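Local coordinates for protein 6-phospho-beta-glucosidase BglT (PDB 1UP7) that hydrolyses cellobiose 6'-phosphate to glucose 6-phosphate and glucose, as a family 4 glycosidase that depends on NAD+ and manganese, at residues Glu17-Lys20 / Gly21-Ile25; Asp49-Lys52 / Arg53-Asp57; Thr141-Ser144 / Gly145-Glu149. All coordinates share one frame; numbering follows the deposited sequence.

Interaction 1 of 3, residues Glu17-Lys20 / Gly21-Ile25; sequences ELVK and GLLDI
L18 and L22, one turn apart on the helix 15-25, meet through CG of L18 and CD1 of L22 at 4.1 Å, their branches crossing obliquely. Their first torsions differ: L18 holds CG anti to the backbone N (chi1 177°), whereas L22 holds it anti to the carbonyl carbon (chi1 -63°), which brings L22 CG back over the carbonyl of L18, 3.4 Å from L18 O. V19 and L23 make a second apolar pair one residue further round, with CG1 of V19 4.2 Å from CD1 of L23. L23 likewise leans on the preceding turn, its CG lying close to V19 O.

The third pairing is polar. K20 bends at chi2 and chi4, and this turns its ammonium group back toward the start of the segment, where NZ forms a salt bridge of 3.2 Å with OE2 of E17, meeting that oxygen nearly along its C-O bond. D24 is one turn ahead on the same side, but its OD2 stays 5.4 Å from K20 NZ, too far for direct pairing, although the opposite charges may still attract weakly.

Underneath runs regular i to i+4 bonding, from the nearly straight G21 N to E17 O (176°) to D24 N to K20 O.

This helix is the crossover of the beta-alpha-beta unit between strands 4-8 and 33-37 of the Rossmann-type domain: L18 and L22 rest on V7 and I5 of strand 4-8, V19 packs against helix 41-55, and E17 and I25 touch helix 296-308.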
ATOM      1  N   GLU A  17      34.271   0.385  27.433  1.00 19.04           N
ATOM      2  CA  GLU A  17      32.858   0.244  27.803  1.00 19.82           C
ATOM      3  C   GLU A  17      32.167  -0.860  27.017  1.00 19.20           C
ATOM      4  O   GLU A  17      31.409  -1.644  27.590  1.00 19.63           O
ATOM      5  CB  GLU A  17      32.107   1.593  27.674  1.00 20.58           C
ATOM      6  CG  GLU A  17      30.973   1.820  28.669  1.00 24.23           C
ATOM      7  CD  GLU A  17      31.421   2.051  30.123  1.00 29.39           C
ATOM      8  OE1 GLU A  17      32.277   2.942  30.411  1.00 32.04           O
ATOM      9  OE2 GLU A  17      30.877   1.347  31.010  1.00 31.42           O
ATOM     10  N   LEU A  18      32.423  -0.953  25.717  1.00 18.46           N
ATOM     11  CA  LEU A  18      31.899  -2.087  24.960  1.00 17.95           C
ATOM     12  C   LEU A  18      32.309  -3.424  25.567  1.00 17.90           C
ATOM     13  O   LEU A  18      31.485  -4.322  25.743  1.00 17.88           O
ATOM     14  CB  LEU A  18      32.338  -2.034  23.515  1.00 17.61           C
ATOM     15  CG  LEU A  18      31.901  -3.215  22.658  1.00 16.67           C
ATOM     16  CD1 LEU A  18      30.418  -3.125  22.325  1.00 13.70           C
ATOM     17  CD2 LEU A  18      32.776  -3.185  21.402  1.00 16.54           C
ATOM     18  N   VAL A  19      33.583  -3.526  25.910  1.00 17.65           N
ATOM     19  CA  VAL A  19      34.141  -4.732  26.488  1.00 17.85           C
ATOM     20  C   VAL A  19      33.487  -5.082  27.845  1.00 18.14           C
ATOM     21  O   VAL A  19      33.168  -6.254  28.122  1.00 18.09           O
ATOM     22  CB  VAL A  19      35.674  -4.579  26.571  1.00 17.32           C
ATOM     23  CG1 VAL A  19      36.269  -5.591  27.474  1.00 15.31           C
ATOM     24  CG2 VAL A  19      36.249  -4.697  25.163  1.00 17.69           C
ATOM     25  N   LYS A  20      33.284  -4.060  28.670  1.00 18.32           N
ATOM     26  CA  LYS A  20      32.563  -4.193  29.928  1.00 18.99           C
ATOM     27  C   LYS A  20      31.174  -4.789  29.685  1.00 18.46           C
ATOM     28  O   LYS A  20      30.779  -5.732  30.347  1.00 18.34           O
ATOM     29  CB  LYS A  20      32.460  -2.821  30.619  1.00 19.59           C
ATOM     30  CG  LYS A  20      31.385  -2.685  31.714  1.00 21.12           C
ATOM     31  CD  LYS A  20      31.993  -2.197  33.009  1.00 25.09           C
ATOM     32  CE  LYS A  20      30.927  -1.720  34.031  1.00 28.17           C
ATOM     33  NZ  LYS A  20      30.368  -0.356  33.655  1.00 29.62           N
ATOM     34  N   GLY A  21      30.452  -4.227  28.725  1.00 18.00           N
ATOM     35  CA  GLY A  21      29.194  -4.788  28.268  1.00 17.94           C
ATOM     36  C   GLY A  21      29.276  -6.248  27.841  1.00 18.23           C
ATOM     37  O   GLY A  21      28.466  -7.062  28.262  1.00 18.40           O
ATOM     38  N   LEU A  22      30.258  -6.587  27.013  1.00 18.16           N
ATOM     39  CA  LEU A  22      30.435  -7.958  26.556  1.00 18.11           C
ATOM     40  C   LEU A  22      30.784  -8.902  27.710  1.00 18.52           C
ATOM     41  O   LEU A  22      30.321 -10.038  27.740  1.00 18.71           O
ATOM     42  CB  LEU A  22      31.459  -8.045  25.419  1.00 17.28           C
ATOM     43  CG  LEU A  22      31.074  -7.311  24.129  1.00 17.00           C
ATOM     44  CD1 LEU A  22      32.239  -7.291  23.097  1.00 15.74           C
ATOM     45  CD2 LEU A  22      29.822  -7.924  23.530  1.00 15.01           C
ATOM     46  N   LEU A  23      31.570  -8.417  28.669  1.00 18.64           N
ATOM     47  CA  LEU A  23      31.886  -9.197  29.855  1.00 18.92           C
ATOM     48  C   LEU A  23      30.623  -9.519  30.635  1.00 19.11           C
ATOM     49  O   LEU A  23      30.466 -10.631  31.117  1.00 18.91           O
ATOM     50  CB  LEU A  23      32.882  -8.460  30.764  1.00 18.23           C
ATOM     51  CG  LEU A  23      34.373  -8.468  30.360  1.00 19.45           C
ATOM     52  CD1 LEU A  23      35.154  -7.370  31.121  1.00 17.85           C
ATOM     53  CD2 LEU A  23      35.063  -9.848  30.473  1.00 14.99           C
ATOM     54  N   ASP A  24      29.732  -8.536  30.750  1.00 19.78           N
ATOM     55  CA  ASP A  24      28.495  -8.673  31.516  1.00 20.72           C
ATOM     56  C   ASP A  24      27.552  -9.726  30.932  1.00 20.47           C
ATOM     57  O   ASP A  24      26.906 -10.441  31.675  1.00 21.05           O
ATOM     58  CB  ASP A  24      27.754  -7.327  31.614  1.00 21.45           C
ATOM     59  CG  ASP A  24      28.368  -6.361  32.637  1.00 24.50           C
ATOM     60  OD1 ASP A  24      29.244  -6.744  33.467  1.00 26.89           O
ATOM     61  OD2 ASP A  24      28.026  -5.151  32.681  1.00 28.92           O
ATOM     62  N   ILE A  25      27.460  -9.814  29.609  1.00 20.16           N
ATOM     63  CA  ILE A  25      26.599 -10.822  28.987  1.00 19.91           C
ATOM     64  C   ILE A  25      27.303 -12.185  28.870  1.00 20.44           C
ATOM     65  O   ILE A  25      26.653 -13.213  28.613  1.00 20.70           O
ATOM     66  CB  ILE A  25      26.012 -10.337  27.616  1.00 19.59           C
ATOM     67  CG1 ILE A  25      27.108 -10.182  26.541  1.00 18.91           C
ATOM     68  CG2 ILE A  25      25.191  -9.018  27.797  1.00 17.71           C
ATOM     69  CD1 ILE A  25      26.633 -10.464  25.135  1.00 15.12           C
TER

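Interaction 2 of 3, residues Asp49-Lys52 / Arg53-Asp57; sequences DFVK and RLVKD
The last turns of helix 41-55, the crossover between parallel strands 33-37 and 60-63, are held together by F50, R53 and L54 on one side and by V51 and V55 on another. L54 lays a methyl over one face of the F50 ring: CD1 stands 4.0 Å from the F50 ring centroid and 14° off the ring normal, a CH-pi contact, while CD2 reaches toward CE1 and CZ of the same ring. The phenyl group is carried forward to this methyl because its CG is anti to the backbone N (chi1 175°) and so beside the carbonyl carbon.

R53 folds back along the helix through bends at chi2 and chi3. Its guanidinium brings one face over CA of F50, and NH2 comes to 3.5 Å from F50 CD1, the ring and guanidinium planes being 39° apart. The polar end is fixed from outside the helix, since NH2 donates to the carbonyl oxygens of A281 and Y278; the Y278 ring also meets that of F50. D49 has its own partner, a salt bridge from OD1 to K45.

In the Rossmann-type domain this helix packs beside helix 15-25 and against the sheet. V51 and V55 serve that buried side, lying alongside each other and pointing the same way, with CG1 of V51 3.9 Å from CG2 of V55. V51 touches T15 and V19, and V55 touches V19 and V61 of strand 60-63.

Helical bonding fades at the C-terminal end, where K56 takes a positive phi and its N makes a weak 3.4 Å bond to K52 O. A water also donates to K52 O at 2.7 Å and accepts from D57 N at 2.7 Å.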
ATOM      1  N   ASP A  49      45.416  -3.235  25.096  1.00 18.30           N
ATOM      2  CA  ASP A  49      46.190  -3.662  26.257  1.00 18.66           C
ATOM      3  C   ASP A  49      45.413  -3.376  27.533  1.00 18.71           C
ATOM      4  O   ASP A  49      45.427  -4.170  28.464  1.00 18.32           O
ATOM      5  CB  ASP A  49      47.539  -2.956  26.372  1.00 18.88           C
ATOM      6  CG  ASP A  49      48.584  -3.528  25.449  1.00 20.53           C
ATOM      7  OD1 ASP A  49      48.347  -4.600  24.855  1.00 23.05           O
ATOM      8  OD2 ASP A  49      49.674  -2.955  25.234  1.00 21.21           O
ATOM      9  N   PHE A  50      44.753  -2.218  27.582  1.00 18.61           N
ATOM     10  CA  PHE A  50      43.862  -1.892  28.688  1.00 18.64           C
ATOM     11  C   PHE A  50      42.682  -2.886  28.740  1.00 18.67           C
ATOM     12  O   PHE A  50      42.368  -3.408  29.811  1.00 18.65           O
ATOM     13  CB  PHE A  50      43.410  -0.421  28.604  1.00 18.39           C
ATOM     14  CG  PHE A  50      42.386  -0.000  29.645  1.00 18.54           C
ATOM     15  CD1 PHE A  50      42.505  -0.367  30.981  1.00 18.97           C
ATOM     16  CD2 PHE A  50      41.323   0.818  29.284  1.00 18.70           C
ATOM     17  CE1 PHE A  50      41.560   0.051  31.939  1.00 18.31           C
ATOM     18  CE2 PHE A  50      40.389   1.246  30.237  1.00 18.47           C
ATOM     19  CZ  PHE A  50      40.505   0.849  31.562  1.00 17.80           C
ATOM     20  N   VAL A  51      42.079  -3.174  27.589  1.00 18.38           N
ATOM     21  CA  VAL A  51      41.024  -4.180  27.486  1.00 18.81           C
ATOM     22  C   VAL A  51      41.421  -5.527  28.088  1.00 19.20           C
ATOM     23  O   VAL A  51      40.644  -6.098  28.875  1.00 19.22           O
ATOM     24  CB  VAL A  51      40.515  -4.375  26.016  1.00 18.91           C
ATOM     25  CG1 VAL A  51      39.612  -5.618  25.905  1.00 17.93           C
ATOM     26  CG2 VAL A  51      39.786  -3.158  25.553  1.00 18.02           C
ATOM     27  N   LYS A  52      42.620  -6.012  27.735  1.00 19.41           N
ATOM     28  CA  LYS A  52      43.143  -7.286  28.242  1.00 19.67           C
ATOM     29  C   LYS A  52      43.225  -7.289  29.757  1.00 19.45           C
ATOM     30  O   LYS A  52      42.994  -8.317  30.406  1.00 19.28           O
ATOM     31  CB  LYS A  52      44.533  -7.593  27.673  1.00 20.22           C
ATOM     32  CG  LYS A  52      44.547  -8.100  26.237  1.00 21.43           C
ATOM     33  CD  LYS A  52      45.897  -8.682  25.880  1.00 24.01           C
ATOM     34  CE  LYS A  52      45.948  -9.108  24.406  1.00 26.07           C
ATOM     35  NZ  LYS A  52      46.622  -8.139  23.451  1.00 27.35           N
ATOM     36  N   ARG A  53      43.579  -6.143  30.323  1.00 19.34           N
ATOM     37  CA  ARG A  53      43.661  -5.983  31.776  1.00 19.35           C
ATOM     38  C   ARG A  53      42.256  -6.107  32.407  1.00 19.45           C
ATOM     39  O   ARG A  53      42.113  -6.672  33.485  1.00 19.55           O
ATOM     40  CB  ARG A  53      44.263  -4.630  32.117  1.00 19.26           C
ATOM     41  CG  ARG A  53      45.570  -4.641  32.877  1.00 20.65           C
ATOM     42  CD  ARG A  53      46.630  -3.638  32.418  1.00 19.93           C
ATOM     43  NE  ARG A  53      46.182  -2.242  32.403  1.00 21.41           N
ATOM     44  CZ  ARG A  53      46.421  -1.373  31.401  1.00 20.55           C
ATOM     45  NH1 ARG A  53      47.100  -1.731  30.330  1.00 18.56           N
ATOM     46  NH2 ARG A  53      45.984  -0.130  31.480  1.00 21.14           N
ATOM     47  N   LEU A  54      41.224  -5.595  31.733  1.00 18.96           N
ATOM     48  CA  LEU A  54      39.852  -5.696  32.236  1.00 19.28           C
ATOM     49  C   LEU A  54      39.218  -7.070  32.040  1.00 19.33           C
ATOM     50  O   LEU A  54      38.386  -7.486  32.852  1.00 19.28           O
ATOM     51  CB  LEU A  54      38.897  -4.652  31.604  1.00 19.43           C
ATOM     52  CG  LEU A  54      39.195  -3.156  31.725  1.00 19.33           C
ATOM     53  CD1 LEU A  54      38.597  -2.418  30.557  1.00 18.89           C
ATOM     54  CD2 LEU A  54      38.734  -2.571  33.066  1.00 17.90           C
ATOM     55  N   VAL A  55      39.588  -7.748  30.958  1.00 18.92           N
ATOM     56  CA  VAL A  55      38.992  -9.023  30.611  1.00 18.31           C
ATOM     57  C   VAL A  55      39.440 -10.150  31.529  1.00 18.53           C
ATOM     58  O   VAL A  55      38.685 -11.077  31.771  1.00 18.41           O
ATOM     59  CB  VAL A  55      39.192  -9.357  29.125  1.00 17.78           C
ATOM     60  CG1 VAL A  55      38.800 -10.789  28.829  1.00 15.34           C
ATOM     61  CG2 VAL A  55      38.402  -8.384  28.295  1.00 14.89           C
ATOM     62  N   LYS A  56      40.628 -10.027  32.101  1.00 17.61           N
ATOM     63  CA  LYS A  56      41.070 -10.970  33.121  1.00 17.29           C
ATOM     64  C   LYS A  56      40.936 -12.421  32.636  1.00 17.25           C
ATOM     65  O   LYS A  56      40.595 -13.313  33.415  1.00 16.56           O
ATOM     66  CB  LYS A  56      40.274 -10.746  34.412  1.00 16.84           C
ATOM     67  CG  LYS A  56      40.821  -9.661  35.297  1.00 17.30           C
ATOM     68  CD  LYS A  56      39.854  -9.308  36.434  1.00 19.11           C
ATOM     69  CE  LYS A  56      39.596  -7.804  36.519  1.00 20.44           C
ATOM     70  NZ  LYS A  56      39.843  -7.279  37.904  1.00 22.32           N
ATOM     71  N   ASP A  57      41.170 -12.620  31.332  1.00 17.59           N
ATOM     72  CA  ASP A  57      41.161 -13.930  30.663  1.00 18.61           C
ATOM     73  C   ASP A  57      39.800 -14.618  30.570  1.00 18.63           C
ATOM     74  O   ASP A  57      39.711 -15.821  30.406  1.00 18.50           O
ATOM     75  CB  ASP A  57      42.227 -14.879  31.251  1.00 19.10           C
ATOM     76  CG  ASP A  57      42.814 -15.820  30.204  1.00 21.65           C
ATOM     77  OD1 ASP A  57      43.124 -15.354  29.079  1.00 25.12           O
ATOM     78  OD2 ASP A  57      42.996 -17.046  30.406  1.00 24.63           O
TER
HETATM   79  O   HOH W   1      42.431 -10.888  29.723  1.00 32.54           O

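Interaction 3 of 3, residues Thr141-Ser144 / Gly145-Glu149; sequences TNPS and GHITE. With NAD (nicotinamide-adenine-dinucleotide), chain I.
P143 and I147 meet where the loop after strand 136-139 turns into helix 144-155, with P143 at the N-cap and CD of P143 3.9 Å from CD1 of I147. The loop is shaped by a cis peptide before P143 and by an Asx turn at N142, and within the Rossmann-type domain it borders the active site, where cofactor and sugar phosphate meet.

The N142 side chain can be followed outward. CB lies 3.3 Å from O2D of NAD. CG stands 3.6 Å from the same O2D, and beyond it the amide divides between two tasks. Its OD1 accepts from S144 N at 2.8 Å, on a lone pair in the carbonyl plane, which closes the Asx turn. At the other tip, ND2 donates to O2D of NAD at 2.9 Å and is also hydrogen-bonded to O3 of glucose 6-phosphate. With both ends engaged, the amide is held against rotation. The backbone N of N142 adds a nearly straight bond to O3D of NAD (173°), so one residue grips both hydroxyls of the nicotinamide ribose. A leucine here would probably leave S144 N without its turn acceptor and both O2D and the sugar O3 without the amide donor.

Behind this polar front the packing is apolar. I147 holds CG1 anti to its carbonyl carbon (chi1 -70°), directing CD1 back over the loop to CG2 of T141, and the residue also touches A118 and V122 of helix 109-131. H146 lies alongside P143, its CB against CG of the proline, while its NE2 bonds to E368 O.

The first turn is tied by I147 N to P143 O. One residue on, S144 O receives T148 N and T148 OG1 from opposite faces of its carbonyl plane, the hydroxyl at 2.8 Å.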
ATOM      1  N   THR A 141      28.617   3.362  13.676  1.00 18.89           N
ATOM      2  CA  THR A 141      29.184   4.398  12.819  1.00 18.39           C
ATOM      3  C   THR A 141      28.125   5.363  12.326  1.00 18.79           C
ATOM      4  O   THR A 141      27.116   4.951  11.752  1.00 18.48           O
ATOM      5  CB  THR A 141      29.870   3.748  11.617  1.00 19.53           C
ATOM      6  OG1 THR A 141      31.015   3.033  12.087  1.00 19.84           O
ATOM      7  CG2 THR A 141      30.437   4.831  10.621  1.00 17.23           C
ATOM      8  N   ASN A 142      28.349   6.656  12.563  1.00 19.34           N
ATOM      9  CA  ASN A 142      27.375   7.649  12.149  1.00 19.68           C
ATOM     10  C   ASN A 142      27.601   8.163  10.743  1.00 19.28           C
ATOM     11  O   ASN A 142      28.727   8.144  10.274  1.00 18.94           O
ATOM     12  CB  ASN A 142      27.232   8.748  13.186  1.00 20.40           C
ATOM     13  CG  ASN A 142      26.195   8.389  14.252  1.00 21.92           C
ATOM     14  OD1 ASN A 142      25.076   7.898  13.933  1.00 22.32           O
ATOM     15  ND2 ASN A 142      26.563   8.594  15.513  1.00 20.93           N
ATOM     16  N   PRO A 143      26.529   8.571  10.049  1.00 19.36           N
ATOM     17  CA  PRO A 143      25.166   8.544  10.589  1.00 18.86           C
ATOM     18  C   PRO A 143      24.560   7.157  10.459  1.00 18.71           C
ATOM     19  O   PRO A 143      24.419   6.606   9.364  1.00 18.28           O
ATOM     20  CB  PRO A 143      24.419   9.566   9.720  1.00 17.94           C
ATOM     21  CG  PRO A 143      25.098   9.555   8.441  1.00 19.24           C
ATOM     22  CD  PRO A 143      26.548   9.090   8.664  1.00 19.81           C
ATOM     23  N   SER A 144      24.190   6.615  11.606  1.00 18.68           N
ATOM     24  CA  SER A 144      23.870   5.200  11.714  1.00 18.41           C
ATOM     25  C   SER A 144      22.597   4.786  10.975  1.00 18.34           C
ATOM     26  O   SER A 144      22.611   3.734  10.341  1.00 18.53           O
ATOM     27  CB  SER A 144      23.837   4.790  13.202  1.00 17.88           C
ATOM     28  OG  SER A 144      23.565   3.415  13.339  1.00 17.43           O
ATOM     29  N   GLY A 145      21.512   5.576  11.100  1.00 17.96           N
ATOM     30  CA  GLY A 145      20.241   5.263  10.471  1.00 17.50           C
ATOM     31  C   GLY A 145      20.348   5.362   8.950  1.00 17.91           C
ATOM     32  O   GLY A 145      19.763   4.541   8.218  1.00 17.70           O
ATOM     33  N   HIS A 146      21.098   6.362   8.488  1.00 17.07           N
ATOM     34  CA  HIS A 146      21.295   6.600   7.065  1.00 17.66           C
ATOM     35  C   HIS A 146      22.110   5.461   6.420  1.00 17.71           C
ATOM     36  O   HIS A 146      21.811   4.996   5.311  1.00 17.61           O
ATOM     37  CB  HIS A 146      21.986   7.943   6.847  1.00 17.18           C
ATOM     38  CG  HIS A 146      21.949   8.439   5.433  1.00 17.44           C
ATOM     39  ND1 HIS A 146      22.390   9.699   5.088  1.00 15.63           N
ATOM     40  CD2 HIS A 146      21.539   7.850   4.275  1.00 16.14           C
ATOM     41  CE1 HIS A 146      22.266   9.865   3.780  1.00 14.71           C
ATOM     42  NE2 HIS A 146      21.742   8.766   3.265  1.00 15.43           N
ATOM     43  N   ILE A 147      23.120   4.998   7.140  1.00 17.72           N
ATOM     44  CA  ILE A 147      23.941   3.896   6.684  1.00 16.96           C
ATOM     45  C   ILE A 147      23.121   2.626   6.652  1.00 17.18           C
ATOM     46  O   ILE A 147      23.244   1.838   5.739  1.00 17.21           O
ATOM     47  CB  ILE A 147      25.245   3.794   7.551  1.00 17.42           C
ATOM     48  CG1 ILE A 147      26.149   4.985   7.232  1.00 15.61           C
ATOM     49  CG2 ILE A 147      26.034   2.456   7.258  1.00 15.61           C
ATOM     50  CD1 ILE A 147      27.209   5.259   8.259  1.00 15.80           C
ATOM     51  N   THR A 148      22.223   2.452   7.617  1.00 17.65           N
ATOM     52  CA  THR A 148      21.340   1.285   7.584  1.00 17.10           C
ATOM     53  C   THR A 148      20.412   1.331   6.397  1.00 17.55           C
ATOM     54  O   THR A 148      20.217   0.305   5.755  1.00 17.64           O
ATOM     55  CB  THR A 148      20.515   1.175   8.892  1.00 17.90           C
ATOM     56  OG1 THR A 148      21.406   1.200   9.996  1.00 15.34           O
ATOM     57  CG2 THR A 148      19.860  -0.154   9.016  1.00 14.12           C
ATOM     58  N   GLU A 149      19.832   2.506   6.099  1.00 17.63           N
ATOM     59  CA  GLU A 149      19.002   2.664   4.903  1.00 17.83           C
ATOM     60  C   GLU A 149      19.803   2.196   3.689  1.00 18.00           C
ATOM     61  O   GLU A 149      19.319   1.457   2.847  1.00 17.82           O
ATOM     62  CB  GLU A 149      18.582   4.119   4.693  1.00 17.06           C
ATOM     63  CG  GLU A 149      17.835   4.413   3.382  1.00 17.81           C
ATOM     64  CD  GLU A 149      16.463   3.741   3.276  1.00 18.71           C
ATOM     65  OE1 GLU A 149      15.759   3.615   4.293  1.00 17.59           O
ATOM     66  OE2 GLU A 149      16.078   3.346   2.161  1.00 19.56           O
TER
HETATM   67  PA  NAD I1416      36.879   7.680  16.807  1.00 39.58           P
HETATM   68  O1A NAD I1416      37.416   8.854  16.091  1.00 39.58           O
HETATM   69  O2A NAD I1416      37.604   7.311  18.119  1.00 42.49           O
HETATM   70  O5B NAD I1416      36.989   6.469  15.735  1.00 36.88           O
HETATM   71  C5B NAD I1416      37.009   5.140  16.185  1.00 31.06           C
HETATM   72  C4B NAD I1416      38.159   4.381  15.537  1.00 27.54           C
HETATM   73  O4B NAD I1416      37.882   4.135  14.160  1.00 29.02           O
HETATM   74  C3B NAD I1416      39.508   5.088  15.581  1.00 26.05           C
HETATM   75  O3B NAD I1416      40.395   4.287  16.348  1.00 21.96           O
HETATM   76  C2B NAD I1416      39.956   5.167  14.119  1.00 25.76           C
HETATM   77  O2B NAD I1416      41.338   4.919  13.966  1.00 23.91           O
HETATM   78  C1B NAD I1416      39.155   4.027  13.516  1.00 26.16           C
HETATM   79  N9A NAD I1416      38.954   4.100  12.072  1.00 26.81           N
HETATM   80  C8A NAD I1416      38.787   5.201  11.253  1.00 24.99           C
HETATM   81  N7A NAD I1416      38.596   4.727  10.003  1.00 27.63           N
HETATM   82  C5A NAD I1416      38.581   3.381  10.009  1.00 25.50           C
HETATM   83  C6A NAD I1416      38.440   2.413   9.023  1.00 27.10           C
HETATM   84  N6A NAD I1416      38.251   2.736   7.748  1.00 24.93           N
HETATM   85  N1A NAD I1416      38.506   1.071   9.379  1.00 26.83           N
HETATM   86  C2A NAD I1416      38.727   0.702  10.695  1.00 25.65           C
HETATM   87  N3A NAD I1416      38.894   1.671  11.655  1.00 25.38           N
HETATM   88  C4A NAD I1416      38.824   2.977  11.312  1.00 26.29           C
HETATM   89  O3  NAD I1416      35.329   8.010  17.083  1.00 39.74           O
HETATM   90  PN  NAD I1416      34.345   7.372  18.174  1.00 36.98           P
HETATM   91  O1N NAD I1416      33.928   8.543  18.987  1.00 41.41           O
HETATM   92  O2N NAD I1416      34.872   6.189  18.819  1.00 39.33           O
HETATM   93  O5D NAD I1416      33.111   6.830  17.313  1.00 39.15           O
HETATM   94  C5D NAD I1416      33.230   6.047  16.140  1.00 36.12           C
HETATM   95  C4D NAD I1416      31.894   6.119  15.384  1.00 37.30           C
HETATM   96  O4D NAD I1416      30.799   5.606  16.143  1.00 36.78           O
HETATM   97  C3D NAD I1416      31.510   7.550  15.036  1.00 35.07           C
HETATM   98  O3D NAD I1416      30.987   7.494  13.743  1.00 35.30           O
HETATM   99  C2D NAD I1416      30.430   7.922  16.046  1.00 35.83           C
HETATM  100  O2D NAD I1416      29.490   8.883  15.596  1.00 33.84           O
HETATM  101  C1D NAD I1416      29.803   6.597  16.416  1.00 37.91           C
HETATM  102  N1N NAD I1416      29.621   6.510  17.868  1.00 43.50           N
HETATM  103  C2N NAD I1416      30.160   5.387  18.455  1.00 44.47           C
HETATM  104  C3N NAD I1416      30.064   5.171  19.808  1.00 47.55           C
HETATM  105  C7N NAD I1416      30.696   3.926  20.387  1.00 50.35           C
HETATM  106  O7N NAD I1416      30.043   3.112  21.342  1.00 51.89           O
HETATM  107  N7N NAD I1416      31.921   3.587  19.958  1.00 52.29           N
HETATM  108  C4N NAD I1416      29.399   6.135  20.569  1.00 49.80           C
HETATM  109  C5N NAD I1416      28.835   7.288  19.986  1.00 47.38           C
HETATM  110  C6N NAD I1416      28.956   7.465  18.608  1.00 46.00           C

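All three contacts are local and within the Rossmann-type domain; interactions 1 and 2 lie within helices, and interaction 3 joins a loop to the start of one. Interactions 1 and 2 belong to successive crossover helices and touch directly, V19 CG2 lying 3.6 Å from V51 CG1, so their valines form one shared buried layer. Each is amphipathic: interaction 1 exposes K20 and D24, and interaction 2, only partly buried, exposes K52 and K56 and frays into a water-bridged end. Interaction 3 stands apart, with nearest atoms about 11 Å from interaction 1 and about 17 Å from interaction 2. Fully buried near the chain's centre, through N142 it turns its polar chemistry on cofactor and sugar, where interaction 1 has a charge pair, K20 with E17.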